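Local coordinates for mandelate racemase / muconate lactonizing enzyme, C-terminal domain protein (Labrenzia alexandrii, PDB 4E5T) that probably catalyses a magnesium-dependent reaction that begins with proton abstraction from a carboxylate substrate, as members of the mandelate racemase and muconate lactonizing enzyme family do, at residues 23-27 with 349-353; 26-30 with 97-102; 150-156 with 196-201; 221-225 with 253-257; 276-280 with 305-311. All coordinates share one frame; numbering follows the deposited sequence.

Interaction 1 of 5, residues 23-27 with 349-353; sequences YFIFV and FFAEL
Leu-353 meets two phenylalanines of the strand through both of its methyls. Its CD1 lies at the edge of the Phe-24 ring, 3.7 Å from Phe-24 CD2, and also at the edge of Phe-26, 3.8 Å from Phe-26 CE2; Leu-353 CD2 adds a second contact to Phe-26 CE2 at 4.0 Å. Leucine suits this place because its fork sets one methyl between the two ring rims while the other also reaches Phe-26. The strand belongs to the three-stranded antiparallel sheet of the N-terminal capping domain, and the short helix 349-352 to the C-terminal barrel domain, so this apolar patch is part of the seam between the two domains. In this superfamily the active site forms near that seam; here the side chain of Phe-350 stays about 14 Å from the bound magnesium ion. The aromatic contacts all involve Phe-24. Its ring and that of Phe-350 are inclined at 56° with centroids 5.8 Å apart. On Phe-349 the CD2 rim is touched by Phe-24 CE2 at 4.1 Å. Because Phe-349 CG stands anti to the backbone N (chi1 -159°), its ring reaches the strand and also lies beside Leu-353, whose CG sits 3.7 Å above the ring plane, toward the rim.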
# COMPACT_ATOMS: atom_id res chain seq x y z
N TYR A 23 28.15 33.39 14.48
CA TYR A 23 28.57 34.25 13.38
C TYR A 23 27.54 34.26 12.26
O TYR A 23 26.71 33.35 12.17
CB TYR A 23 29.94 33.80 12.84
CG TYR A 23 30.00 32.38 12.28
CD1 TYR A 23 29.60 32.11 10.97
CD2 TYR A 23 30.48 31.32 13.05
CE1 TYR A 23 29.65 30.82 10.46
CE2 TYR A 23 30.54 30.03 12.54
CZ TYR A 23 30.12 29.78 11.25
OH TYR A 23 30.18 28.50 10.72
N PHE A 24 27.59 35.29 11.40
CA PHE A 24 26.70 35.38 10.24
C PHE A 24 27.53 35.46 8.99
O PHE A 24 28.64 35.99 9.02
CB PHE A 24 25.83 36.64 10.30
CG PHE A 24 25.15 36.84 11.60
CD1 PHE A 24 24.62 35.77 12.30
CD2 PHE A 24 25.06 38.11 12.15
CE1 PHE A 24 24.00 35.97 13.52
CE2 PHE A 24 24.44 38.31 13.36
CZ PHE A 24 23.90 37.24 14.06
N ILE A 25 27.01 34.93 7.87
CA ILE A 25 27.73 35.07 6.61
C ILE A 25 26.94 35.89 5.58
O ILE A 25 25.91 35.46 5.08
CB ILE A 25 28.11 33.71 6.01
CG1 ILE A 25 28.82 32.85 7.05
CG2 ILE A 25 28.97 33.91 4.77
CD1 ILE A 25 29.27 31.50 6.54
N PHE A 26 27.43 37.07 5.26
CA PHE A 26 26.70 37.95 4.37
C PHE A 26 27.34 37.97 3.00
O PHE A 26 28.54 37.78 2.86
CB PHE A 26 26.63 39.36 4.95
CG PHE A 26 25.90 39.45 6.27
CD1 PHE A 26 24.77 38.69 6.50
CD2 PHE A 26 26.34 40.29 7.27
CE1 PHE A 26 24.09 38.78 7.70
CE2 PHE A 26 25.67 40.37 8.48
CZ PHE A 26 24.54 39.62 8.69
N VAL A 27 26.52 38.20 1.98
CA VAL A 27 27.04 38.45 0.65
C VAL A 27 26.55 39.79 0.10
O VAL A 27 25.44 40.24 0.42
CB VAL A 27 26.70 37.29 -0.35
CG1 VAL A 27 27.33 36.00 0.09
CG2 VAL A 27 25.21 37.12 -0.51
N PHE A 349 22.06 43.80 18.12
CA PHE A 349 22.92 43.69 16.95
C PHE A 349 22.13 43.48 15.66
O PHE A 349 22.59 43.81 14.57
CB PHE A 349 23.97 42.60 17.14
CG PHE A 349 25.16 42.74 16.25
CD1 PHE A 349 25.88 43.92 16.23
CD2 PHE A 349 25.58 41.69 15.42
CE1 PHE A 349 26.99 44.06 15.41
CE2 PHE A 349 26.69 41.82 14.61
CZ PHE A 349 27.40 43.02 14.60
N PHE A 350 20.91 42.96 15.80
CA PHE A 350 20.05 42.76 14.64
C PHE A 350 19.57 44.06 14.00
O PHE A 350 19.17 44.08 12.84
CB PHE A 350 18.87 41.84 14.99
CG PHE A 350 19.26 40.41 15.06
CD1 PHE A 350 19.91 39.90 16.17
CD2 PHE A 350 19.03 39.57 13.98
CE1 PHE A 350 20.30 38.59 16.22
CE2 PHE A 350 19.41 38.25 14.03
CZ PHE A 350 20.05 37.76 15.16
N ALA A 351 19.63 45.15 14.75
CA ALA A 351 19.22 46.44 14.22
C ALA A 351 20.44 47.19 13.75
O ALA A 351 20.38 47.94 12.79
CB ALA A 351 18.44 47.23 15.26
N GLU A 352 21.56 47.01 14.44
CA GLU A 352 22.77 47.75 14.10
C GLU A 352 23.26 47.32 12.70
O GLU A 352 23.70 48.16 11.91
CB GLU A 352 23.84 47.57 15.19
CG GLU A 352 25.11 48.40 15.03
CD GLU A 352 26.12 48.10 16.14
OE1 GLU A 352 25.72 47.44 17.12
OE2 GLU A 352 27.31 48.51 16.02
N LEU A 353 23.15 46.02 12.40
CA LEU A 353 23.52 45.48 11.08
C LEU A 353 22.64 45.98 9.92
O LEU A 353 23.04 45.94 8.76
CB LEU A 353 23.56 43.93 11.10
CG LEU A 353 24.82 43.29 11.69
CD1 LEU A 353 24.63 41.79 11.87
CD2 LEU A 353 26.07 43.57 10.86

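Interaction 2 of 5, residues 26-30 with 97-102; sequences FVKLV and GLEMAC
This is apolar strand-on-helix packing inside the N-terminal capping domain, where Val-27 and Leu-29 of the sheet lie against helix 89-110. The axes of the two short segments pass 8.4 Å apart and make an angle of 46°. So close an approach is consistent with the small residues found where the backbones are nearest, Gly-97 opposite Val-27 and Ala-101 opposite Leu-29. Leu-29 carries most of the contact, dividing its atoms among three helix residues. Its CG rests 3.8 Å from Ala-101 CB, its CD1 lies 3.9 Å from Cys-102 SG, and its CD2 meets Leu-98 CD2 at 4.0 Å, those two leucine side chains running roughly at right angles. CD1 also approaches Leu-98 O, a carbonyl already engaged by Cys-102 N in the helical ladder. Cutting Leu-29 back to an alanine is likely to open a gap before Ala-101 and leave Leu-98 CD2 and Cys-102 SG without their strand partner. Val-27 works differently. Its CG2 branch, between the backbone N and the carbonyl carbon, points to the backbone of Gly-97 and comes 3.7 Å from Gly-97 O; a residue without a side chain lets the valine methyl reach the peptide itself. Beyond the contact, strand 23-31 is the middle one of three, flanked by strands 4-13 and 36-41; Leu-98 also packs on Ile-7 of the former, and Val-27 on Ile-41 of the latter. Elsewhere on the helix, Met-100 touches helix 321-332, and the Glu-99 carboxylate accepts from Leu-296 N and Leu-297 N, where helix 296-308 of the barrel begins.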
# COMPACT_ATOMS: atom_id res chain seq x y z
N PHE A 26 27.43 37.07 5.26
CA PHE A 26 26.70 37.95 4.37
C PHE A 26 27.34 37.97 3.00
O PHE A 26 28.54 37.78 2.86
CB PHE A 26 26.63 39.36 4.95
CG PHE A 26 25.90 39.45 6.27
CD1 PHE A 26 24.77 38.69 6.50
CD2 PHE A 26 26.34 40.29 7.27
CE1 PHE A 26 24.09 38.78 7.70
CE2 PHE A 26 25.67 40.37 8.48
CZ PHE A 26 24.54 39.62 8.69
N VAL A 27 26.52 38.20 1.98
CA VAL A 27 27.04 38.45 0.65
C VAL A 27 26.55 39.79 0.10
O VAL A 27 25.44 40.24 0.42
CB VAL A 27 26.70 37.29 -0.35
CG1 VAL A 27 27.33 36.00 0.09
CG2 VAL A 27 25.21 37.12 -0.51
N LYS A 28 27.39 40.44 -0.71
CA LYS A 28 27.02 41.68 -1.40
C LYS A 28 27.19 41.51 -2.93
O LYS A 28 28.31 41.37 -3.41
CB LYS A 28 27.90 42.83 -0.88
CG LYS A 28 27.48 44.23 -1.29
CD LYS A 28 28.57 44.89 -2.09
CE LYS A 28 28.65 46.38 -1.81
NZ LYS A 28 30.07 46.82 -1.61
N LEU A 29 26.10 41.51 -3.69
CA LEU A 29 26.19 41.39 -5.15
C LEU A 29 26.06 42.74 -5.84
O LEU A 29 25.14 43.51 -5.54
CB LEU A 29 25.12 40.46 -5.71
CG LEU A 29 25.11 38.99 -5.32
CD1 LEU A 29 24.37 38.22 -6.39
CD2 LEU A 29 26.52 38.49 -5.19
N VAL A 30 26.95 43.04 -6.77
CA VAL A 30 26.88 44.32 -7.47
C VAL A 30 26.79 44.15 -8.97
O VAL A 30 27.66 43.53 -9.58
CB VAL A 30 28.11 45.18 -7.20
CG1 VAL A 30 27.86 46.59 -7.71
CG2 VAL A 30 28.44 45.20 -5.72
N GLY A 97 22.15 32.14 -0.31
CA GLY A 97 22.72 33.46 -0.17
C GLY A 97 22.69 34.33 -1.42
O GLY A 97 22.06 35.40 -1.43
N LEU A 98 23.36 33.87 -2.48
CA LEU A 98 23.38 34.61 -3.74
C LEU A 98 21.97 34.82 -4.34
O LEU A 98 21.68 35.88 -4.91
CB LEU A 98 24.27 33.89 -4.76
CG LEU A 98 25.67 33.46 -4.33
CD1 LEU A 98 26.23 32.52 -5.37
CD2 LEU A 98 26.61 34.63 -4.18
N GLU A 99 21.10 33.81 -4.22
CA GLU A 99 19.78 33.92 -4.84
C GLU A 99 18.94 35.03 -4.19
O GLU A 99 18.33 35.83 -4.90
CB GLU A 99 19.07 32.55 -4.90
CG GLU A 99 17.77 32.51 -5.72
CD GLU A 99 16.50 32.69 -4.86
OE1 GLU A 99 16.55 33.41 -3.84
OE2 GLU A 99 15.45 32.10 -5.20
N MET A 100 18.92 35.09 -2.85
CA MET A 100 18.34 36.23 -2.11
C MET A 100 18.76 37.56 -2.70
O MET A 100 17.94 38.46 -2.92
CB MET A 100 18.86 36.26 -0.68
CG MET A 100 18.26 35.31 0.29
SD MET A 100 18.96 35.66 1.91
CE MET A 100 18.78 37.43 2.00
N ALA A 101 20.06 37.71 -2.92
CA ALA A 101 20.61 39.00 -3.23
C ALA A 101 20.25 39.40 -4.66
O ALA A 101 20.23 40.59 -5.01
CB ALA A 101 22.11 39.00 -3.02
N CYS A 102 19.96 38.40 -5.49
CA CYS A 102 19.40 38.67 -6.81
C CYS A 102 17.97 39.22 -6.68
O CYS A 102 17.60 40.14 -7.40
CB CYS A 102 19.45 37.42 -7.70
SG CYS A 102 21.10 36.92 -8.18

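Interaction 3 of 5, residues 150-156 with 196-201; sequences NDADMAA and AFCKQI
The Phe-197 ring packs against the start of helix 152-165, with the backbone of Asn-150 at its edge, where Phe-197 CZ lies 3.8 Å from Asn-150 C. Ala-152 and Ala-155 approach the same ring obliquely, Ala-155 CB coming 3.6 Å from Phe-197 CE2. Were the ring of Phe-197 replaced by the methyl of an alanine, a gap would probably open beside Ala-152 and Ala-155, and the Asn-150 backbone would lose its ring neighbour. Two more flat groups, the Gln-200 amide and the Asp-153 carboxylate, meet with planes 44° apart. Gln-200 NE2 donates to Asp-153 OD1, although the modelled separation is too short to be trusted. A bend at chi2 (-67°) brings the Gln-200 amide to Asp-153, while Lys-199 NZ donates to Gln-200 OE1 from above the carbonyl plane, at 2.8 Å. Asp-151 suits the N-cap: its OD1 accepts from Met-154 N at 2.7 Å. Alanines at 152 and 156 let the backbones come close, with Ala-156 CA 4.3 Å from Ile-201 CA. The segment axes run 8.3 Å apart at 40°. These are successive outer helices of the barrel, and strand 169-172 links them along the chain; Phe-197 and Ile-201 both reach inward to its Phe-172.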
# COMPACT_ATOMS: atom_id res chain seq x y z
N ASN A 150 16.52 24.95 31.93
CA ASN A 150 16.54 23.70 32.70
C ASN A 150 15.53 23.62 33.83
O ASN A 150 15.31 22.55 34.38
CB ASN A 150 17.94 23.43 33.27
CG ASN A 150 18.41 24.52 34.22
OD1 ASN A 150 17.61 25.26 34.79
ND2 ASN A 150 19.72 24.62 34.39
N ASP A 151 14.95 24.75 34.20
CA ASP A 151 13.99 24.79 35.30
C ASP A 151 12.63 25.30 34.83
O ASP A 151 12.51 26.47 34.47
CB ASP A 151 14.52 25.67 36.45
CG ASP A 151 13.47 25.93 37.50
OD1 ASP A 151 12.65 26.86 37.31
OD2 ASP A 151 13.45 25.21 38.52
N ALA A 152 11.63 24.43 34.86
CA ALA A 152 10.28 24.77 34.38
C ALA A 152 9.73 26.11 34.90
O ALA A 152 9.17 26.89 34.12
CB ALA A 152 9.31 23.64 34.68
N ASP A 153 9.88 26.38 36.19
CA ASP A 153 9.30 27.59 36.74
C ASP A 153 9.97 28.85 36.18
O ASP A 153 9.29 29.81 35.82
CB ASP A 153 9.28 27.57 38.26
CG ASP A 153 8.35 26.49 38.82
OD1 ASP A 153 7.40 26.10 38.11
OD2 ASP A 153 8.56 26.03 39.97
N MET A 154 11.29 28.83 36.04
CA MET A 154 11.99 29.99 35.49
C MET A 154 11.68 30.22 34.01
O MET A 154 11.77 31.35 33.51
CB MET A 154 13.50 29.86 35.70
CG MET A 154 13.99 30.28 37.08
SD MET A 154 15.76 30.02 37.15
CE MET A 154 16.33 31.55 36.43
N ALA A 155 11.32 29.15 33.31
CA ALA A 155 10.95 29.27 31.91
C ALA A 155 9.56 29.86 31.84
O ALA A 155 9.24 30.62 30.93
CB ALA A 155 10.98 27.91 31.24
N ALA A 156 8.73 29.52 32.82
CA ALA A 156 7.36 29.98 32.84
C ALA A 156 7.33 31.48 33.09
O ALA A 156 6.56 32.21 32.47
CB ALA A 156 6.53 29.23 33.88
N ALA A 196 6.94 19.04 32.57
CA ALA A 196 6.94 20.07 33.60
C ALA A 196 7.00 21.45 32.94
O ALA A 196 6.27 22.38 33.34
CB ALA A 196 8.09 19.88 34.56
N PHE A 197 7.85 21.58 31.92
CA PHE A 197 7.95 22.82 31.16
C PHE A 197 6.60 23.15 30.54
O PHE A 197 6.10 24.27 30.66
CB PHE A 197 9.02 22.72 30.08
CG PHE A 197 10.37 23.25 30.48
CD1 PHE A 197 11.02 22.77 31.60
CD2 PHE A 197 11.00 24.22 29.72
CE1 PHE A 197 12.27 23.25 31.96
CE2 PHE A 197 12.25 24.71 30.08
CZ PHE A 197 12.88 24.21 31.21
N CYS A 198 5.99 22.16 29.90
CA CYS A 198 4.69 22.38 29.28
C CYS A 198 3.61 22.79 30.28
O CYS A 198 2.90 23.75 30.05
CB CYS A 198 4.26 21.17 28.47
SG CYS A 198 5.18 20.99 26.93
N LYS A 199 3.52 22.06 31.39
CA LYS A 199 2.49 22.32 32.40
C LYS A 199 2.57 23.73 33.00
O LYS A 199 1.56 24.45 33.04
CB LYS A 199 2.54 21.26 33.51
CG LYS A 199 1.37 21.32 34.49
CD LYS A 199 1.45 20.22 35.56
CE LYS A 199 2.76 20.27 36.37
NZ LYS A 199 2.81 21.33 37.42
N GLN A 200 3.76 24.11 33.45
CA GLN A 200 3.99 25.41 34.10
C GLN A 200 3.87 26.61 33.15
O GLN A 200 3.40 27.67 33.54
CB GLN A 200 5.38 25.45 34.73
CG GLN A 200 5.65 24.32 35.69
CD GLN A 200 4.80 24.41 36.93
OE1 GLN A 200 3.63 24.01 36.93
NE2 GLN A 200 5.38 24.95 37.99
N ILE A 201 4.33 26.43 31.92
CA ILE A 201 4.34 27.50 30.94
C ILE A 201 2.90 27.78 30.49
O ILE A 201 2.51 28.93 30.32
CB ILE A 201 5.26 27.14 29.75
CG1 ILE A 201 6.72 27.27 30.17
CG2 ILE A 201 4.99 28.01 28.54
CD1 ILE A 201 7.68 26.78 29.10

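Interaction 4 of 5, residues 221-225 with 253-257; sequences VSGAK and EVARY
Val-221 and Val-254 mark the closest backbone approach of two helical segments that run nearly the same way: their axes stand 9.5 Å apart at 23°, and the two CA atoms, Val-221 CA and Val-254 CA, are 6.0 Å from each other. Between the helices the core is aliphatic. Val-254 CG2 sits 3.7 Å from Val-221 CG1 and 3.8 Å from Ala-224 CB, a compact valine methyl matched to a small alanine. One turn on, Lys-225 lies across the ring of Tyr-257 at about a right angle. Its CD is 3.5 Å from Tyr-257 CB, and a bend at chi3 (-42°) carries the end of the chain over one ring face. There Lys-225 CE makes a CH-pi contact, and Lys-225 NZ, 4.5 Å from the centroid of Tyr-257, forms a cation-pi interaction. A long amphipathic lysine suits the spot: its methylenes cover the ring while the ammonium group also makes weak hydrogen bonds to Ala-255 O and Thr-258 O of a neighbouring subunit. Glu-253 offers only its CB to Val-221; its carboxylate turns to its own helix, where Arg-256 NH2 forms a salt bridge with Glu-253 OE1 at 2.9 Å. Such near-parallel packing is typical of neighbouring outer helices in successive beta-alpha repeats of a TIM-type barrel; strand 238-240 lies between them in sequence and ends with the magnesium ligand Glu-240.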
# COMPACT_ATOMS: atom_id res chain seq x y z
N VAL A 221 11.92 7.25 16.54
CA VAL A 221 10.48 7.29 16.43
C VAL A 221 9.78 6.82 17.70
O VAL A 221 8.89 7.50 18.20
CB VAL A 221 10.00 6.48 15.21
CG1 VAL A 221 8.49 6.31 15.22
CG2 VAL A 221 10.47 7.18 13.94
N SER A 222 10.19 5.68 18.25
CA SER A 222 9.59 5.20 19.49
C SER A 222 9.76 6.20 20.64
O SER A 222 8.84 6.46 21.41
CB SER A 222 10.15 3.82 19.87
OG SER A 222 11.56 3.86 20.02
N GLY A 223 10.95 6.78 20.76
CA GLY A 223 11.22 7.70 21.85
C GLY A 223 10.38 8.94 21.70
O GLY A 223 9.91 9.51 22.67
N ALA A 224 10.18 9.35 20.45
CA ALA A 224 9.40 10.53 20.15
C ALA A 224 7.94 10.32 20.50
O ALA A 224 7.27 11.25 20.96
CB ALA A 224 9.56 10.91 18.72
N LYS A 225 7.43 9.10 20.29
CA LYS A 225 6.05 8.80 20.69
C LYS A 225 5.88 8.74 22.21
O LYS A 225 4.86 9.18 22.74
CB LYS A 225 5.52 7.54 20.00
CG LYS A 225 5.60 7.58 18.49
CD LYS A 225 4.65 6.60 17.80
CE LYS A 225 4.60 5.25 18.50
NZ LYS A 225 3.72 4.30 17.79
N GLU A 253 5.51 8.39 11.00
CA GLU A 253 4.95 7.48 11.99
C GLU A 253 4.70 8.24 13.31
O GLU A 253 3.68 8.06 13.96
CB GLU A 253 5.86 6.26 12.19
CG GLU A 253 5.11 4.92 12.33
CD GLU A 253 4.69 4.31 10.99
OE1 GLU A 253 3.48 4.32 10.67
OE2 GLU A 253 5.57 3.80 10.26
N VAL A 254 5.62 9.13 13.68
CA VAL A 254 5.41 9.99 14.84
C VAL A 254 4.23 10.91 14.61
O VAL A 254 3.39 11.07 15.49
CB VAL A 254 6.64 10.86 15.13
CG1 VAL A 254 6.35 11.84 16.27
CG2 VAL A 254 7.85 9.97 15.43
N ALA A 255 4.18 11.52 13.44
CA ALA A 255 3.14 12.49 13.12
C ALA A 255 1.73 11.89 13.14
O ALA A 255 0.79 12.49 13.67
CB ALA A 255 3.43 13.16 11.78
N ARG A 256 1.59 10.69 12.56
CA ARG A 256 0.33 9.95 12.58
C ARG A 256 -0.10 9.59 14.00
O ARG A 256 -1.30 9.54 14.30
CB ARG A 256 0.43 8.65 11.78
CG ARG A 256 0.19 8.81 10.31
CD ARG A 256 0.09 7.45 9.65
NE ARG A 256 1.37 6.76 9.56
CZ ARG A 256 2.22 6.89 8.54
NH1 ARG A 256 1.93 7.70 7.53
NH2 ARG A 256 3.37 6.22 8.54
N TYR A 257 0.87 9.34 14.87
CA TYR A 257 0.54 8.90 16.22
C TYR A 257 -0.13 9.97 17.05
O TYR A 257 -1.09 9.70 17.77
CB TYR A 257 1.76 8.33 16.96
CG TYR A 257 1.42 7.84 18.36
CD1 TYR A 257 0.56 6.77 18.54
CD2 TYR A 257 1.94 8.47 19.49
CE1 TYR A 257 0.22 6.32 19.82
CE2 TYR A 257 1.62 8.03 20.77
CZ TYR A 257 0.76 6.95 20.93
OH TYR A 257 0.42 6.50 22.18

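Interaction 5 of 5, residues 276-280 with 305-311; sequences RVLET and MAECHSA
Leu-278 is the first residue of helix 270-280 here to touch segment 305-311, and it does so with three parts of its side chain. Its CB lies over one face of the His-309 imidazole, 4.2 Å from the ring centroid, in a CH-pi contact. With CG beside the backbone N (chi1 -68°), the two methyls fork deeper: Leu-278 CD1 lies 3.6 Å from Met-305 CB and 3.5 Å from Ala-306 N, while Leu-278 CD2 meets Ala-311 CB at 4.0 Å. A forked leucine suits this notch between the last turn of helix 296-308 and the chain leaving it. That turn is closed by Ala-311 N, which bonds to Ala-306 O across Ser-310, whose backbone is left-handed. Glu-279 comes next. Its CB points away, yet its CG approaches His-309 NE2 obliquely at 3.7 Å, and its Glu-279 OE2 meets His-309 of a neighbouring subunit through a weak hydrogen bond, reciprocated by the Glu-279 of that subunit. The His-309 ring is set by its other nitrogen: His-309 ND1 donates to Met-305 O at 3.2 Å, nearly straight at 169°, with the oxygen close to the ring plane. Chemically, then, the apolar contacts of Leu-278 give way to the polar pair Glu-279 and His-309 at a subunit interface. With ND1 committed as a donor and carboxylates near NE2, the imidazole would probably be shifted toward its protonated form.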
# COMPACT_ATOMS: atom_id res chain seq x y z
N ARG A 276 9.13 15.16 -0.44
CA ARG A 276 9.01 13.92 0.33
C ARG A 276 8.36 14.11 1.72
O ARG A 276 7.52 13.28 2.13
CB ARG A 276 10.37 13.23 0.45
CG ARG A 276 10.35 11.96 1.29
CD ARG A 276 11.69 11.23 1.29
NE ARG A 276 12.05 10.81 -0.05
CZ ARG A 276 12.97 11.41 -0.80
NH1 ARG A 276 13.64 12.45 -0.32
NH2 ARG A 276 13.22 10.96 -2.02
N VAL A 277 8.75 15.17 2.43
CA VAL A 277 8.15 15.48 3.73
C VAL A 277 6.64 15.59 3.57
O VAL A 277 5.88 14.92 4.26
CB VAL A 277 8.67 16.83 4.32
CG1 VAL A 277 7.73 17.33 5.39
CG2 VAL A 277 10.08 16.71 4.87
N LEU A 278 6.21 16.42 2.63
CA LEU A 278 4.79 16.66 2.41
C LEU A 278 4.05 15.38 2.07
O LEU A 278 3.05 15.06 2.70
CB LEU A 278 4.60 17.69 1.32
CG LEU A 278 5.07 19.06 1.79
CD1 LEU A 278 4.96 20.10 0.66
CD2 LEU A 278 4.29 19.46 3.04
N GLU A 279 4.55 14.65 1.08
CA GLU A 279 3.84 13.49 0.57
C GLU A 279 3.77 12.33 1.57
O GLU A 279 2.73 11.65 1.67
CB GLU A 279 4.40 13.06 -0.77
CG GLU A 279 3.88 13.93 -1.88
CD GLU A 279 4.76 13.91 -3.11
OE1 GLU A 279 5.71 13.10 -3.16
OE2 GLU A 279 4.49 14.74 -4.01
N THR A 280 4.85 12.13 2.32
CA THR A 280 4.86 11.06 3.31
C THR A 280 4.03 11.44 4.50
O THR A 280 3.70 10.59 5.31
CB THR A 280 6.27 10.70 3.82
OG1 THR A 280 6.85 11.84 4.44
CG2 THR A 280 7.17 10.23 2.69
N MET A 305 3.59 23.99 -2.62
CA MET A 305 3.43 22.56 -2.44
C MET A 305 2.68 22.27 -1.13
O MET A 305 1.73 21.48 -1.11
CB MET A 305 4.78 21.87 -2.50
CG MET A 305 5.14 21.40 -3.88
SD MET A 305 6.73 20.60 -3.86
CE MET A 305 7.82 22.00 -3.92
N ALA A 306 3.07 22.93 -0.06
CA ALA A 306 2.38 22.75 1.21
C ALA A 306 0.88 23.10 1.17
O ALA A 306 0.10 22.56 1.94
CB ALA A 306 3.10 23.52 2.32
N GLU A 307 0.48 23.99 0.26
CA GLU A 307 -0.94 24.32 0.12
C GLU A 307 -1.72 23.09 -0.36
O GLU A 307 -2.84 22.82 0.06
CB GLU A 307 -1.15 25.48 -0.84
CG GLU A 307 -0.50 26.79 -0.42
CD GLU A 307 -0.84 27.96 -1.36
OE1 GLU A 307 -2.03 28.37 -1.37
OE2 GLU A 307 0.07 28.45 -2.09
N CYS A 308 -1.09 22.33 -1.24
CA CYS A 308 -1.71 21.12 -1.76
C CYS A 308 -1.84 20.02 -0.72
O CYS A 308 -2.55 19.06 -0.93
CB CYS A 308 -0.89 20.59 -2.93
SG CYS A 308 -0.92 21.62 -4.37
N HIS A 309 -1.15 20.16 0.41
CA HIS A 309 -1.11 19.08 1.38
C HIS A 309 -1.62 19.41 2.79
O HIS A 309 -1.30 18.69 3.75
CB HIS A 309 0.30 18.52 1.46
CG HIS A 309 0.69 17.74 0.26
ND1 HIS A 309 1.31 18.30 -0.83
CD2 HIS A 309 0.51 16.43 -0.05
CE1 HIS A 309 1.52 17.38 -1.75
NE2 HIS A 309 1.04 16.24 -1.30
N SER A 310 -2.42 20.48 2.90
CA SER A 310 -2.92 20.96 4.20
C SER A 310 -1.79 21.29 5.18
O SER A 310 -1.79 20.85 6.33
CB SER A 310 -3.92 19.96 4.82
OG SER A 310 -5.17 20.59 5.11
N ALA A 311 -0.84 22.10 4.71
CA ALA A 311 0.37 22.39 5.47
C ALA A 311 0.77 23.87 5.42
O ALA A 311 0.51 24.59 4.43
CB ALA A 311 1.53 21.50 5.01

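Interactions 1 and 2 start from the same strand, 23-31, and share Phe-26 and Val-27, with centres 14 Å apart: interaction 2 packs the sheet of the capping domain on its own helix, while interaction 1 joins that sheet to the barrel domain near the far end of the chain. Interactions 3, 4 and 5 then follow one after another within the barrel, each pairing two successive outer helices. Interactions 4 and 5, 18 Å apart between centres, touch through Arg-256 and Thr-280, and both reach neighbouring subunits; interaction 3 lies about 23 Å from interaction 4 between centres. The five thus sample the capping domain, the domain boundary and the helical shell of the barrel, with interactions 4 and 5 also at subunit interfaces.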